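Local coordinates for sister chromatid cohesion protein (Chaetomium thermophilum, PDB 5T8V) that probably acts as a loader of cohesin onto chromatin, this chain being its C-terminal part, built of helical HEAT repeats, at residues R1124-K1127 against D1128-I1132; V1147-S1150 against I1151-G1155. All coordinates share one frame; numbering follows the deposited sequence.

Contact 1 of 2, residues R1124-K1127 against D1128-I1132; sequences RFLK and DITRI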
ATOM      1  N   ARG A1124      -1.725  49.749  32.112  1.00 56.99           N
ATOM      2  CA  ARG A1124      -0.734  49.919  33.172  1.00 57.00           C
ATOM      3  C   ARG A1124       0.292  48.790  33.165  1.00 54.47           C
ATOM      4  O   ARG A1124       1.493  49.037  33.330  1.00 54.69           O
ATOM      5  CB  ARG A1124      -1.413  50.007  34.536  1.00 58.04           C
ATOM      6  CG  ARG A1124      -0.432  49.970  35.719  1.00 58.87           C
ATOM      7  CD  ARG A1124      -0.585  51.169  36.626  1.00 61.41           C
ATOM      8  NE  ARG A1124      -1.973  51.389  37.011  1.00 62.46           N
ATOM      9  CZ  ARG A1124      -2.407  52.461  37.664  1.00 66.14           C
ATOM     10  NH1 ARG A1124      -1.562  53.425  38.010  1.00 68.73           N
ATOM     11  NH2 ARG A1124      -3.692  52.571  37.967  1.00 66.88           N
ATOM     12  N   PHE A1125      -0.153  47.548  32.980  1.00 57.34           N
ATOM     13  CA  PHE A1125       0.720  46.392  33.151  1.00 55.65           C
ATOM     14  C   PHE A1125       1.187  45.774  31.837  1.00 55.34           C
ATOM     15  O   PHE A1125       1.888  44.754  31.864  1.00 54.45           O
ATOM     16  CB  PHE A1125       0.008  45.331  33.994  1.00 53.54           C
ATOM     17  CG  PHE A1125      -0.419  45.825  35.347  1.00 53.78           C
ATOM     18  CD1 PHE A1125       0.522  46.123  36.320  1.00 54.38           C
ATOM     19  CD2 PHE A1125      -1.761  45.992  35.648  1.00 53.62           C
ATOM     20  CE1 PHE A1125       0.133  46.578  37.565  1.00 54.73           C
ATOM     21  CE2 PHE A1125      -2.154  46.447  36.891  1.00 54.04           C
ATOM     22  CZ  PHE A1125      -1.205  46.741  37.851  1.00 54.62           C
ATOM     23  N   LEU A1126       0.841  46.368  30.693  1.00 48.54           N
ATOM     24  CA  LEU A1126       1.212  45.775  29.411  1.00 47.94           C
ATOM     25  C   LEU A1126       2.717  45.552  29.319  1.00 47.66           C
ATOM     26  O   LEU A1126       3.172  44.470  28.930  1.00 46.13           O
ATOM     27  CB  LEU A1126       0.735  46.663  28.261  1.00 49.54           C
ATOM     28  CG  LEU A1126       1.043  46.136  26.855  1.00 48.73           C
ATOM     29  CD1 LEU A1126       0.296  44.837  26.587  1.00 47.12           C
ATOM     30  CD2 LEU A1126       0.702  47.175  25.805  1.00 49.95           C
ATOM     31  N   LYS A1127       3.508  46.570  29.666  1.00 57.43           N
ATOM     32  CA  LYS A1127       4.959  46.447  29.557  1.00 58.29           C
ATOM     33  C   LYS A1127       5.478  45.274  30.380  1.00 56.23           C
ATOM     34  O   LYS A1127       6.310  44.490  29.906  1.00 55.22           O
ATOM     35  CB  LYS A1127       5.627  47.748  30.000  1.00 61.67           C
ATOM     36  CG  LYS A1127       5.260  48.952  29.145  1.00 64.98           C
ATOM     37  CD  LYS A1127       5.912  50.225  29.664  1.00 68.84           C
ATOM     38  CE  LYS A1127       5.587  51.422  28.783  1.00 70.49           C
ATOM     39  NZ  LYS A1127       6.212  52.679  29.290  1.00 73.00           N
ATOM     40  N   ASP A1128       4.991  45.130  31.613  1.00 56.62           N
ATOM     41  CA  ASP A1128       5.474  44.065  32.485  1.00 54.84           C
ATOM     42  C   ASP A1128       5.075  42.694  31.953  1.00 52.40           C
ATOM     43  O   ASP A1128       5.907  41.779  31.879  1.00 51.65           O
ATOM     44  CB  ASP A1128       4.939  44.267  33.902  1.00 54.99           C
ATOM     45  CG  ASP A1128       5.334  45.607  34.484  1.00 57.97           C
ATOM     46  OD1 ASP A1128       6.435  45.699  35.067  1.00 59.27           O
ATOM     47  OD2 ASP A1128       4.547  46.569  34.357  1.00 59.35           O
ATOM     48  N   ILE A1129       3.806  42.530  31.571  1.00 49.75           N
ATOM     49  CA  ILE A1129       3.366  41.227  31.079  1.00 48.30           C
ATOM     50  C   ILE A1129       4.139  40.858  29.821  1.00 48.36           C
ATOM     51  O   ILE A1129       4.527  39.699  29.628  1.00 48.24           O
ATOM     52  CB  ILE A1129       1.846  41.213  30.832  1.00 48.01           C
ATOM     53  CG1 ILE A1129       1.075  41.773  32.033  1.00 47.86           C
ATOM     54  CG2 ILE A1129       1.385  39.783  30.602  1.00 47.44           C
ATOM     55  CD1 ILE A1129      -0.378  42.076  31.732  1.00 47.54           C
ATOM     56  N   THR A1130       4.385  41.840  28.951  1.00 40.74           N
ATOM     57  CA  THR A1130       5.226  41.607  27.781  1.00 41.05           C
ATOM     58  C   THR A1130       6.609  41.123  28.200  1.00 41.52           C
ATOM     59  O   THR A1130       7.113  40.122  27.677  1.00 41.02           O
ATOM     60  CB  THR A1130       5.334  42.887  26.947  1.00 42.53           C
ATOM     61  OG1 THR A1130       4.034  43.272  26.479  1.00 42.34           O
ATOM     62  CG2 THR A1130       6.261  42.685  25.747  1.00 42.56           C
ATOM     63  N   ARG A1131       7.240  41.826  29.144  1.00 47.97           N
ATOM     64  CA  ARG A1131       8.555  41.414  29.626  1.00 49.38           C
ATOM     65  C   ARG A1131       8.546  39.954  30.058  1.00 48.88           C
ATOM     66  O   ARG A1131       9.407  39.168  29.649  1.00 49.40           O
ATOM     67  CB  ARG A1131       8.997  42.310  30.782  1.00 51.26           C
ATOM     68  CG  ARG A1131      10.355  41.934  31.374  1.00 52.99           C
ATOM     69  CD  ARG A1131      10.669  42.736  32.624  1.00 55.28           C
ATOM     70  NE  ARG A1131       9.633  42.587  33.643  1.00 55.63           N
ATOM     71  CZ  ARG A1131       9.469  41.504  34.399  1.00 55.44           C
ATOM     72  NH1 ARG A1131      10.270  40.454  34.252  1.00 55.38           N
ATOM     73  NH2 ARG A1131       8.497  41.466  35.301  1.00 54.39           N
ATOM     74  N   ILE A1132       7.577  39.571  30.893  1.00 43.29           N
ATOM     75  CA  ILE A1132       7.513  38.187  31.357  1.00 42.93           C
ATOM     76  C   ILE A1132       7.334  37.239  30.177  1.00 42.67           C
ATOM     77  O   ILE A1132       7.887  36.132  30.162  1.00 42.22           O
ATOM     78  CB  ILE A1132       6.385  38.022  32.394  1.00 41.66           C
ATOM     79  CG1 ILE A1132       6.700  38.842  33.649  1.00 43.43           C
ATOM     80  CG2 ILE A1132       6.201  36.549  32.762  1.00 39.64           C
ATOM     81  CD1 ILE A1132       5.557  38.919  34.643  1.00 43.20           C
TER

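Contact 2 of 2, residues V1147-S1150 against I1151-G1155; sequences VLAS and INRQG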
ATOM      1  N   VAL A1147      -2.038  35.638  28.672  1.00 47.07           N
ATOM      2  CA  VAL A1147      -2.752  36.871  28.993  1.00 46.35           C
ATOM      3  C   VAL A1147      -2.722  37.834  27.811  1.00 46.96           C
ATOM      4  O   VAL A1147      -3.746  38.435  27.462  1.00 48.07           O
ATOM      5  CB  VAL A1147      -2.156  37.506  30.262  1.00 45.84           C
ATOM      6  CG1 VAL A1147      -2.697  38.920  30.479  1.00 46.75           C
ATOM      7  CG2 VAL A1147      -2.459  36.638  31.472  1.00 44.68           C
ATOM      8  N   LEU A1148      -1.557  37.998  27.176  1.00 44.26           N
ATOM      9  CA  LEU A1148      -1.459  38.936  26.058  1.00 45.34           C
ATOM     10  C   LEU A1148      -2.337  38.507  24.892  1.00 44.34           C
ATOM     11  O   LEU A1148      -2.905  39.351  24.192  1.00 44.87           O
ATOM     12  CB  LEU A1148      -0.009  39.075  25.599  1.00 46.75           C
ATOM     13  CG  LEU A1148       0.675  40.349  26.090  1.00 48.23           C
ATOM     14  CD1 LEU A1148       0.694  40.355  27.600  1.00 48.92           C
ATOM     15  CD2 LEU A1148       2.087  40.452  25.537  1.00 47.90           C
ATOM     16  N   ALA A1149      -2.447  37.199  24.654  1.00 38.14           N
ATOM     17  CA  ALA A1149      -3.308  36.720  23.580  1.00 39.13           C
ATOM     18  C   ALA A1149      -4.744  37.164  23.804  1.00 40.21           C
ATOM     19  O   ALA A1149      -5.419  37.597  22.866  1.00 41.60           O
ATOM     20  CB  ALA A1149      -3.221  35.198  23.474  1.00 39.09           C
ATOM     21  N   SER A1150      -5.224  37.075  25.045  1.00 44.43           N
ATOM     22  CA  SER A1150      -6.561  37.568  25.358  1.00 45.69           C
ATOM     23  C   SER A1150      -6.641  39.077  25.165  1.00 46.91           C
ATOM     24  O   SER A1150      -7.551  39.584  24.495  1.00 48.74           O
ATOM     25  CB  SER A1150      -6.931  37.185  26.793  1.00 45.08           C
ATOM     26  OG  SER A1150      -8.209  37.683  27.143  1.00 46.24           O
ATOM     27  N   ILE A1151      -5.687  39.812  25.745  1.00 40.57           N
ATOM     28  CA  ILE A1151      -5.657  41.266  25.597  1.00 42.79           C
ATOM     29  C   ILE A1151      -5.784  41.656  24.131  1.00 45.09           C
ATOM     30  O   ILE A1151      -6.456  42.636  23.788  1.00 47.05           O
ATOM     31  CB  ILE A1151      -4.368  41.836  26.224  1.00 41.61           C
ATOM     32  CG1 ILE A1151      -4.423  41.702  27.750  1.00 39.95           C
ATOM     33  CG2 ILE A1151      -4.157  43.301  25.811  1.00 43.17           C
ATOM     34  CD1 ILE A1151      -3.135  42.077  28.455  1.00 39.05           C
ATOM     35  N   ASN A1152      -5.145  40.894  23.243  1.00 53.42           N
ATOM     36  CA  ASN A1152      -5.139  41.238  21.826  1.00 55.25           C
ATOM     37  C   ASN A1152      -6.425  40.797  21.136  1.00 55.51           C
ATOM     38  O   ASN A1152      -6.967  41.533  20.303  1.00 55.98           O
ATOM     39  CB  ASN A1152      -3.920  40.611  21.147  1.00 55.36           C
ATOM     40  CG  ASN A1152      -3.758  41.058  19.710  1.00 56.05           C
ATOM     41  OD1 ASN A1152      -3.339  42.185  19.442  1.00 56.63           O
ATOM     42  ND2 ASN A1152      -4.079  40.172  18.774  1.00 55.42           N
ATOM     43  N   ARG A1153      -6.927  39.605  21.469  1.00 50.03           N
ATOM     44  CA  ARG A1153      -8.177  39.137  20.879  1.00 51.44           C
ATOM     45  C   ARG A1153      -9.336  40.061  21.219  1.00 53.01           C
ATOM     46  O   ARG A1153     -10.260  40.216  20.413  1.00 53.40           O
ATOM     47  CB  ARG A1153      -8.489  37.714  21.351  1.00 51.00           C
ATOM     48  CG  ARG A1153      -7.567  36.646  20.780  1.00 50.64           C
ATOM     49  CD  ARG A1153      -8.107  35.245  21.026  1.00 51.14           C
ATOM     50  NE  ARG A1153      -8.545  35.042  22.408  1.00 51.59           N
ATOM     51  CZ  ARG A1153      -7.749  34.686  23.413  1.00 50.92           C
ATOM     52  NH1 ARG A1153      -6.451  34.496  23.211  1.00 50.01           N
ATOM     53  NH2 ARG A1153      -8.251  34.524  24.630  1.00 51.07           N
ATOM     54  N   GLN A1154      -9.310  40.680  22.400  1.00 57.00           N
ATOM     55  CA  GLN A1154     -10.390  41.584  22.778  1.00 59.17           C
ATOM     56  C   GLN A1154     -10.237  42.958  22.140  1.00 61.56           C
ATOM     57  O   GLN A1154     -11.242  43.630  21.883  1.00 63.71           O
ATOM     58  CB  GLN A1154     -10.447  41.723  24.296  1.00 58.75           C
ATOM     59  CG  GLN A1154     -10.746  40.435  25.030  1.00 57.93           C
ATOM     60  CD  GLN A1154     -10.806  40.627  26.530  1.00 58.18           C
ATOM     61  OE1 GLN A1154     -11.397  41.589  27.022  1.00 58.99           O
ATOM     62  NE2 GLN A1154     -10.186  39.715  27.268  1.00 56.97           N
ATOM     63  N   GLY A1155      -9.006  43.393  21.888  1.00 45.64           N
ATOM     64  CA  GLY A1155      -8.774  44.684  21.275  1.00 46.82           C
ATOM     65  C   GLY A1155      -8.573  45.823  22.246  1.00 47.23           C
ATOM     66  O   GLY A1155      -8.868  46.974  21.902  1.00 49.09           O
TER

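Contact 1 of 2, residues R1124-K1127 against D1128-I1132
Helix 1115-1133, one of the packed helices of the HEAT-repeat domain of this cohesin loader, brings Leu-1126 and Thr-1130 together one turn apart. The carbonyl O of Leu-1126 accepts two bonds from the same residue. Thr-1130 N reaches it at 2.9 Å as the regular helical bond, and Thr-1130 OG1 donates to Leu-1126 O, also at 2.9 Å, from above the carbonyl plane, 42° out of it. The threonine hydroxyl can do this because it stands beside its own backbone N and anti to the carbonyl carbon (chi1 -62°), which turns it back toward the preceding turn. A beta-branched residue thus places a polar group in the helix without leaving that hydroxyl in want of a partner.

On a neighbouring face of the helix, Ile-1129 CD1 lies 4.0 Å from Phe-1125 CB, and Ile-1129 N bonds to Phe-1125 O at 3.0 Å in a nearly straight line (176° at the hydrogen). The phenyl ring of Phe-1125 leaves this pair and meets Phe-1060 of helix 1050-1062; Arg-1124 CG sits 3.8 Å above the plane of the same ring, over its centre. Arg-1124 itself makes a cation-pi contact with Tyr-1053. Because its hydroxyl is bonded to Leu-1126 O, Thr-1130 can sit where Leu-1148 of helix 1139-1154 packs on it, while Ile-1129 supplies apolar surface to the same helix.

Contact 2 of 2, residues V1147-S1150 against I1151-G1155
The guanidinium of Arg-1153 lies with one face over the backbone of the preceding turn: Ser-1150 CA is 3.4 Å above its plane, offset toward the rim, and Ala-1149 O lies over the same face. NH1 passes beside the Ala-1149 methyl. The arginine chain folds back by its bend at chi3 (-47°), and NH2 forms a salt bridge to Glu-1083 of helix 1065-1086. A second flat group, the amide of Gln-1154, gives its NE2 to Ser-1150 OG at 2.8 Å in a bent bond, 140° at the hydrogen, with the hydroxyl close to the amide plane, 12° out of it. The amide of Asn-1152 turns away, its ND2 bonding to Glu-1184 of helix 1175-1191.

These residues form the last turns of helix 1139-1154 in the HEAT-repeat array, before Gly-1155 leaves helical geometry with a positive phi, which glycine tolerates well. Ser-1150 OG also bonds to Glu-1083, so this small buried hydroxyl joins a glutamine of its own helix to an acid of helix 1065-1086. Elsewhere on the helix, Ile-1151 places CD1 3.8 Å from Val-1147 CG1 and 4.3 Å from Leu-1148 CD1, and Ile-1151 N bonds to Val-1147 O at 2.9 Å. The isoleucine sends CG1 beside its backbone N, back along the helix to the valine, and the two branched chains cross at an angle. Both are buried: Val-1147 packs on Leu-1079 and Ile-1129, Ile-1151 on Thr-1122 and Val-1157.

How the contacts relate
Contacts 1 and 2 sit on consecutive helices, 1115-1133 and 1139-1154, with centres about 13 Å apart, and pack directly against each other. Leu-1148 bridges to two residues: its CD1 lies against Ile-1129 CG2, and its CD2 is 3.6 Å from Thr-1130 OG1. Ile-1129 CD1 extends the seam to Val-1147 CG1 at 4.1 Å and Ile-1151 CD1 at 4.3 Å, so aliphatic chains from both contacts form one apolar interface. Helix 1065-1086 touches both: Leu-1072 and Leu-1075 meet Ile-1129, while Leu-1079 and Glu-1083 meet the turns of contact 2. There Ser-1150 and Arg-1153 bond to Glu-1083, which also touches Gln-1154, while Asn-1152 turns to Glu-1184.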